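16L protein (Yaba-like disease virus, PDB 6TQP) probably blocks apoptosis of infected cells as a poxviral Bcl-2-like protein that captures the death-promoting BH3 segments of host proteins. Local coordinates at residues A[17-22]-A[34-39]; A[97-102]-A[138-143]. All coordinates share one frame; numbering follows the deposited sequence.

Contact 1: residues A[17-22]-A[34-39]; sequences KNVIVF and KMLSCY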
loop_
_atom_site.group_PDB
_atom_site.type_symbol
_atom_site.label_atom_id
_atom_site.label_comp_id
_atom_site.label_asym_id
_atom_site.label_seq_id
_atom_site.Cartn_x
_atom_site.Cartn_y
_atom_site.Cartn_z
ATOM N N LYS A 17 2.353 -10.276 -1.833
ATOM C CA LYS A 17 3.602 -9.635 -1.431
ATOM C C LYS A 17 4.448 -9.288 -2.653
ATOM O O LYS A 17 4.983 -8.181 -2.762
ATOM C CB LYS A 17 4.392 -10.539 -0.488
ATOM C CG LYS A 17 5.647 -9.872 0.101
ATOM C CD LYS A 17 6.664 -10.873 0.625
ATOM C CE LYS A 17 7.401 -11.573 -0.503
ATOM N NZ LYS A 17 8.830 -11.786 -0.166
ATOM N N ASN A 18 4.582 -10.234 -3.578
ATOM C CA ASN A 18 5.373 -9.985 -4.779
ATOM C C ASN A 18 4.774 -8.860 -5.597
ATOM O O ASN A 18 5.501 -8.014 -6.136
ATOM C CB ASN A 18 5.471 -11.260 -5.613
ATOM C CG ASN A 18 6.427 -12.251 -5.023
ATOM O OD1 ASN A 18 7.277 -11.887 -4.209
ATOM N ND2 ASN A 18 6.319 -13.510 -5.434
ATOM N N VAL A 19 3.443 -8.818 -5.687
ATOM C CA VAL A 19 2.783 -7.799 -6.500
ATOM C C VAL A 19 3.027 -6.414 -5.912
ATOM O O VAL A 19 3.283 -5.446 -6.640
ATOM C CB VAL A 19 1.277 -8.114 -6.628
ATOM C CG1 VAL A 19 0.516 -6.910 -7.175
ATOM C CG2 VAL A 19 1.060 -9.327 -7.534
ATOM N N ILE A 20 2.967 -6.297 -4.585
ATOM C CA ILE A 20 3.108 -4.986 -3.953
ATOM C C ILE A 20 4.523 -4.446 -4.152
ATOM O O ILE A 20 4.711 -3.276 -4.512
ATOM C CB ILE A 20 2.730 -5.076 -2.469
ATOM C CG1 ILE A 20 1.228 -5.373 -2.346
ATOM C CG2 ILE A 20 3.075 -3.764 -1.740
ATOM C CD1 ILE A 20 0.781 -5.719 -0.944
ATOM N N VAL A 21 5.530 -5.285 -3.918
ATOM C CA VAL A 21 6.913 -4.843 -4.095
ATOM C C VAL A 21 7.144 -4.427 -5.537
ATOM O O VAL A 21 7.749 -3.384 -5.810
ATOM C CB VAL A 21 7.887 -5.948 -3.655
ATOM C CG1 VAL A 21 9.345 -5.559 -3.976
ATOM C CG2 VAL A 21 7.715 -6.215 -2.173
ATOM N N PHE A 22 6.657 -5.234 -6.481
ATOM C CA PHE A 22 6.797 -4.904 -7.892
ATOM C C PHE A 22 6.123 -3.576 -8.209
ATOM O O PHE A 22 6.698 -2.713 -8.886
ATOM C CB PHE A 22 6.202 -6.027 -8.734
ATOM C CG PHE A 22 6.380 -5.837 -10.213
ATOM C CD1 PHE A 22 5.491 -5.058 -10.934
ATOM C CD2 PHE A 22 7.428 -6.449 -10.882
ATOM C CE1 PHE A 22 5.645 -4.883 -12.300
ATOM C CE2 PHE A 22 7.593 -6.278 -12.248
ATOM C CZ PHE A 22 6.705 -5.492 -12.959
ATOM N N LYS A 34 12.820 -8.614 -9.976
ATOM C CA LYS A 34 12.129 -9.870 -10.213
ATOM C C LYS A 34 10.826 -9.552 -10.931
ATOM O O LYS A 34 10.155 -8.568 -10.601
ATOM C CB LYS A 34 11.860 -10.615 -8.890
ATOM C CG LYS A 34 11.239 -11.997 -9.048
ATOM C CD LYS A 34 11.474 -12.857 -7.809
ATOM C CE LYS A 34 10.835 -14.235 -7.938
ATOM N NZ LYS A 34 9.346 -14.196 -7.815
ATOM N N MET A 35 10.485 -10.366 -11.929
ATOM C CA MET A 35 9.254 -10.172 -12.677
ATOM C C MET A 35 8.145 -10.990 -12.024
ATOM O O MET A 35 8.349 -11.668 -11.016
ATOM C CB MET A 35 9.454 -10.544 -14.149
ATOM C CG MET A 35 10.484 -9.664 -14.880
ATOM S SD MET A 35 10.028 -7.917 -14.945
ATOM C CE MET A 35 8.587 -7.950 -16.017
ATOM N N LEU A 36 6.944 -10.914 -12.584
ATOM C CA LEU A 36 5.782 -11.534 -11.969
ATOM C C LEU A 36 5.341 -12.764 -12.753
ATOM O O LEU A 36 5.549 -12.864 -13.967
ATOM C CB LEU A 36 4.617 -10.541 -11.863
ATOM C CG LEU A 36 4.883 -9.285 -11.032
ATOM C CD1 LEU A 36 3.665 -8.389 -11.029
ATOM C CD2 LEU A 36 5.294 -9.633 -9.602
ATOM N N SER A 37 4.726 -13.695 -12.031
ATOM C CA SER A 37 4.064 -14.823 -12.650
ATOM C C SER A 37 2.807 -14.361 -13.376
ATOM O O SER A 37 2.362 -13.223 -13.243
ATOM C CB SER A 37 3.667 -15.852 -11.600
ATOM O OG SER A 37 2.691 -15.278 -10.742
ATOM N N CYS A 38 2.214 -15.286 -14.132
ATOM C CA CYS A 38 0.959 -15.003 -14.825
ATOM C C CYS A 38 -0.121 -14.576 -13.842
ATOM O O CYS A 38 -0.852 -13.604 -14.072
ATOM C CB CYS A 38 0.507 -16.242 -15.590
ATOM S SG CYS A 38 -1.086 -16.073 -16.359
ATOM N N TYR A 39 -0.237 -15.303 -12.735
ATOM C CA TYR A 39 -1.284 -15.004 -11.765
ATOM C C TYR A 39 -1.013 -13.676 -11.073
ATOM O O TYR A 39 -1.916 -12.845 -10.912
ATOM C CB TYR A 39 -1.385 -16.139 -10.751
ATOM C CG TYR A 39 -2.461 -15.902 -9.719
ATOM C CD1 TYR A 39 -3.804 -15.937 -10.074
ATOM C CD2 TYR A 39 -2.134 -15.636 -8.402
ATOM C CE1 TYR A 39 -4.787 -15.722 -9.139
ATOM C CE2 TYR A 39 -3.112 -15.429 -7.459
ATOM C CZ TYR A 39 -4.436 -15.466 -7.837
ATOM O OH TYR A 39 -5.414 -15.247 -6.904
#
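The carbonyl oxygen of Asn18 takes the helical bond from Phe22 N at 3.0 Å, and Leu36 brings its CD2 methyl against the same oxygen. Leucine suits the spot because its fork serves two neighbours: CD2 also lies 3.8 Å from Phe22 CB, while CD1 stands over one face of the Phe22 ring in a CH-pi contact, 4.0 Å from the centroid and 21° off the normal. With CG anti to the backbone N (chi1 -176°), Phe22 carries its ring out to the segment 34-39. In the ring plane, at its edge, sit Lys34 O, 3.5 Å from Phe22 CD2, and Met35 SD, 4.0 Å from Phe22 CE2. The sulfur makes an edge-on Met-aromatic contact, reached because the methionine chain bends at chi2, which turns SD back toward the ring. Val19 adds only a loose touch of its CG2 on Leu36 CD1. The amide of Asn18 gives its ND2 to Glu40, whose carboxylate also accepts Ser37 N in the capping box that starts helix 38-68. No hydrogen bond crosses between the segments, so the approach to helix 38-68 is held to helix 12-27 by leucine, aromatic and sulfur contacts, with the polar tie supplied by Glu40.

Contact 2: residues A[97-102]-A[138-143]; sequences SVKLAI and EDLINF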
loop_
_atom_site.group_PDB
_atom_site.type_symbol
_atom_site.label_atom_id
_atom_site.label_comp_id
_atom_site.label_asym_id
_atom_site.label_seq_id
_atom_site.Cartn_x
_atom_site.Cartn_y
_atom_site.Cartn_z
ATOM N N SER A 97 -10.055 -2.667 1.508
ATOM C CA SER A 97 -10.017 -1.307 0.981
ATOM C C SER A 97 -8.946 -0.473 1.675
ATOM O O SER A 97 -8.294 0.366 1.043
ATOM C CB SER A 97 -11.395 -0.658 1.133
ATOM O OG SER A 97 -11.899 -0.880 2.447
ATOM N N VAL A 98 -8.764 -0.669 2.982
ATOM C CA VAL A 98 -7.688 0.026 3.680
ATOM C C VAL A 98 -6.335 -0.384 3.111
ATOM O O VAL A 98 -5.438 0.449 2.936
ATOM C CB VAL A 98 -7.762 -0.243 5.196
ATOM C CG1 VAL A 98 -6.553 0.344 5.904
ATOM C CG2 VAL A 98 -9.036 0.342 5.761
ATOM N N LYS A 99 -6.157 -1.675 2.842
ATOM C CA LYS A 99 -4.883 -2.137 2.305
ATOM C C LYS A 99 -4.584 -1.467 0.976
ATOM O O LYS A 99 -3.444 -1.069 0.717
ATOM C CB LYS A 99 -4.899 -3.653 2.156
ATOM C CG LYS A 99 -4.837 -4.381 3.491
ATOM C CD LYS A 99 -4.976 -5.886 3.343
ATOM C CE LYS A 99 -4.809 -6.606 4.696
ATOM N NZ LYS A 99 -4.755 -8.103 4.554
ATOM N N LEU A 100 -5.598 -1.311 0.128
ATOM C CA LEU A 100 -5.383 -0.626 -1.141
ATOM C C LEU A 100 -4.961 0.814 -0.907
ATOM O O LEU A 100 -4.007 1.298 -1.525
ATOM C CB LEU A 100 -6.647 -0.689 -1.987
ATOM C CG LEU A 100 -6.996 -2.087 -2.505
ATOM C CD1 LEU A 100 -8.301 -2.038 -3.219
ATOM C CD2 LEU A 100 -5.905 -2.622 -3.451
ATOM N N ALA A 101 -5.633 1.504 0.018
ATOM C CA ALA A 101 -5.246 2.874 0.325
ATOM C C ALA A 101 -3.806 2.940 0.808
ATOM O O ALA A 101 -3.070 3.871 0.457
ATOM C CB ALA A 101 -6.181 3.474 1.369
ATOM N N ILE A 102 -3.374 1.959 1.605
ATOM C CA ILE A 102 -2.003 1.990 2.113
ATOM C C ILE A 102 -1.001 1.771 0.974
ATOM O O ILE A 102 0.087 2.361 0.966
ATOM C CB ILE A 102 -1.826 0.971 3.251
ATOM C CG1 ILE A 102 -2.565 1.483 4.493
ATOM C CG2 ILE A 102 -0.352 0.758 3.561
ATOM C CD1 ILE A 102 -2.657 0.474 5.623
ATOM N N GLU A 138 -6.552 -13.761 0.811
ATOM C CA GLU A 138 -7.791 -14.247 0.207
ATOM C C GLU A 138 -8.873 -13.173 0.220
ATOM O O GLU A 138 -9.572 -12.961 -0.780
ATOM C CB GLU A 138 -8.270 -15.501 0.947
ATOM C CG GLU A 138 -7.632 -16.799 0.471
ATOM C CD GLU A 138 -8.283 -18.039 1.082
ATOM O OE1 GLU A 138 -8.952 -17.914 2.134
ATOM O OE2 GLU A 138 -8.130 -19.137 0.505
ATOM N N ASP A 139 -9.027 -12.484 1.354
ATOM C CA ASP A 139 -10.023 -11.421 1.442
ATOM C C ASP A 139 -9.683 -10.267 0.510
ATOM O O ASP A 139 -10.574 -9.682 -0.112
ATOM C CB ASP A 139 -10.136 -10.923 2.881
ATOM C CG ASP A 139 -10.580 -12.009 3.832
ATOM O OD1 ASP A 139 -11.319 -12.913 3.387
ATOM O OD2 ASP A 139 -10.181 -11.965 5.017
ATOM N N LEU A 140 -8.401 -9.920 0.400
ATOM C CA LEU A 140 -8.026 -8.839 -0.504
ATOM C C LEU A 140 -8.254 -9.248 -1.956
ATOM O O LEU A 140 -8.761 -8.460 -2.761
ATOM C CB LEU A 140 -6.569 -8.442 -0.271
ATOM C CG LEU A 140 -5.947 -7.434 -1.240
ATOM C CD1 LEU A 140 -6.739 -6.136 -1.263
ATOM C CD2 LEU A 140 -4.523 -7.177 -0.812
ATOM N N ILE A 141 -7.891 -10.481 -2.305
ATOM C CA ILE A 141 -8.077 -10.940 -3.674
ATOM C C ILE A 141 -9.560 -10.938 -4.034
ATOM O O ILE A 141 -9.955 -10.460 -5.104
ATOM C CB ILE A 141 -7.429 -12.327 -3.848
ATOM C CG1 ILE A 141 -5.896 -12.198 -3.754
ATOM C CG2 ILE A 141 -7.842 -12.968 -5.191
ATOM C CD1 ILE A 141 -5.145 -13.518 -3.749
ATOM N N ASN A 142 -10.410 -11.438 -3.134
ATOM C CA ASN A 142 -11.848 -11.430 -3.398
ATOM C C ASN A 142 -12.379 -10.022 -3.597
ATOM O O ASN A 142 -13.299 -9.808 -4.393
ATOM C CB ASN A 142 -12.602 -12.110 -2.253
ATOM C CG ASN A 142 -12.393 -13.604 -2.232
ATOM O OD1 ASN A 142 -11.938 -14.191 -3.217
ATOM N ND2 ASN A 142 -12.732 -14.233 -1.114
ATOM N N PHE A 143 -11.822 -9.044 -2.888
ATOM C CA PHE A 143 -12.325 -7.683 -3.012
ATOM C C PHE A 143 -11.981 -7.094 -4.374
ATOM O O PHE A 143 -12.810 -6.416 -4.983
ATOM C CB PHE A 143 -11.765 -6.812 -1.891
ATOM C CG PHE A 143 -12.216 -5.391 -1.945
ATOM C CD1 PHE A 143 -13.490 -5.040 -1.540
ATOM C CD2 PHE A 143 -11.372 -4.403 -2.400
ATOM C CE1 PHE A 143 -13.903 -3.730 -1.583
ATOM C CE2 PHE A 143 -11.781 -3.092 -2.448
ATOM C CZ PHE A 143 -13.044 -2.754 -2.044
#
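Leu140 and Phe143, one helical turn apart in the all-helical Bcl-2 fold, are the residues of segment 138-143, on helix 137-148, that touch segment 97-102, on helix 96-113. The two segments run nearly perpendicular (85°) with axes 10.4 Å apart, a separation that branched and aromatic side chains must bridge. Leu140 comes first: its CD1 approaches Leu100 CD2 at 4.2 Å, and its CD2 lies 4.4 Å from Lys99 CD. Lysine is tolerated in this buried place because its extended chain offers methylenes to the leucine while NZ is hydrogen-bonded to Ile133 O. Leu140 also packs on Ile16 and Ile133, which ties the crossing to helices 12-27 and 120-134. Phe143 follows, with CG anti to its backbone N (chi1 179°), a rotamer that sends the ring across to the start of helix 96-113. There the ring is shared with the bound peptide, against an aromatic side chain of which it stacks. Ser97, small enough to let the ring in, also packs on the peptide, an arrangement consistent with one end of a BH3-binding groove. Its CB stands 4.1 Å from Phe143 CZ, while Leu100 CD1 meets the ring at the edge, in its plane, 3.7 Å from Phe143 CE2.

Contact 2 is the buried one, whereas contact 1 is only partly so, with the exposed Lys34 and Met35 at its margin. The pairs of elements differ: contact 1 joins helix 12-27 to the lead-in of helix 38-68, and contact 2 joins helices 96-113 and 137-148. Both rely on a phenylalanine met by a leucine methyl, yet in contact 1 the methyl covers a ring face and in contact 2 it meets an edge, while the ring stacks with the bound peptide. Sulfur and carbonyl contacts belong to contact 1 alone. Their centres lie about 16 Å apart, and they touch where Tyr39 OH packs against Ile141 CD1, at 3.6 Å.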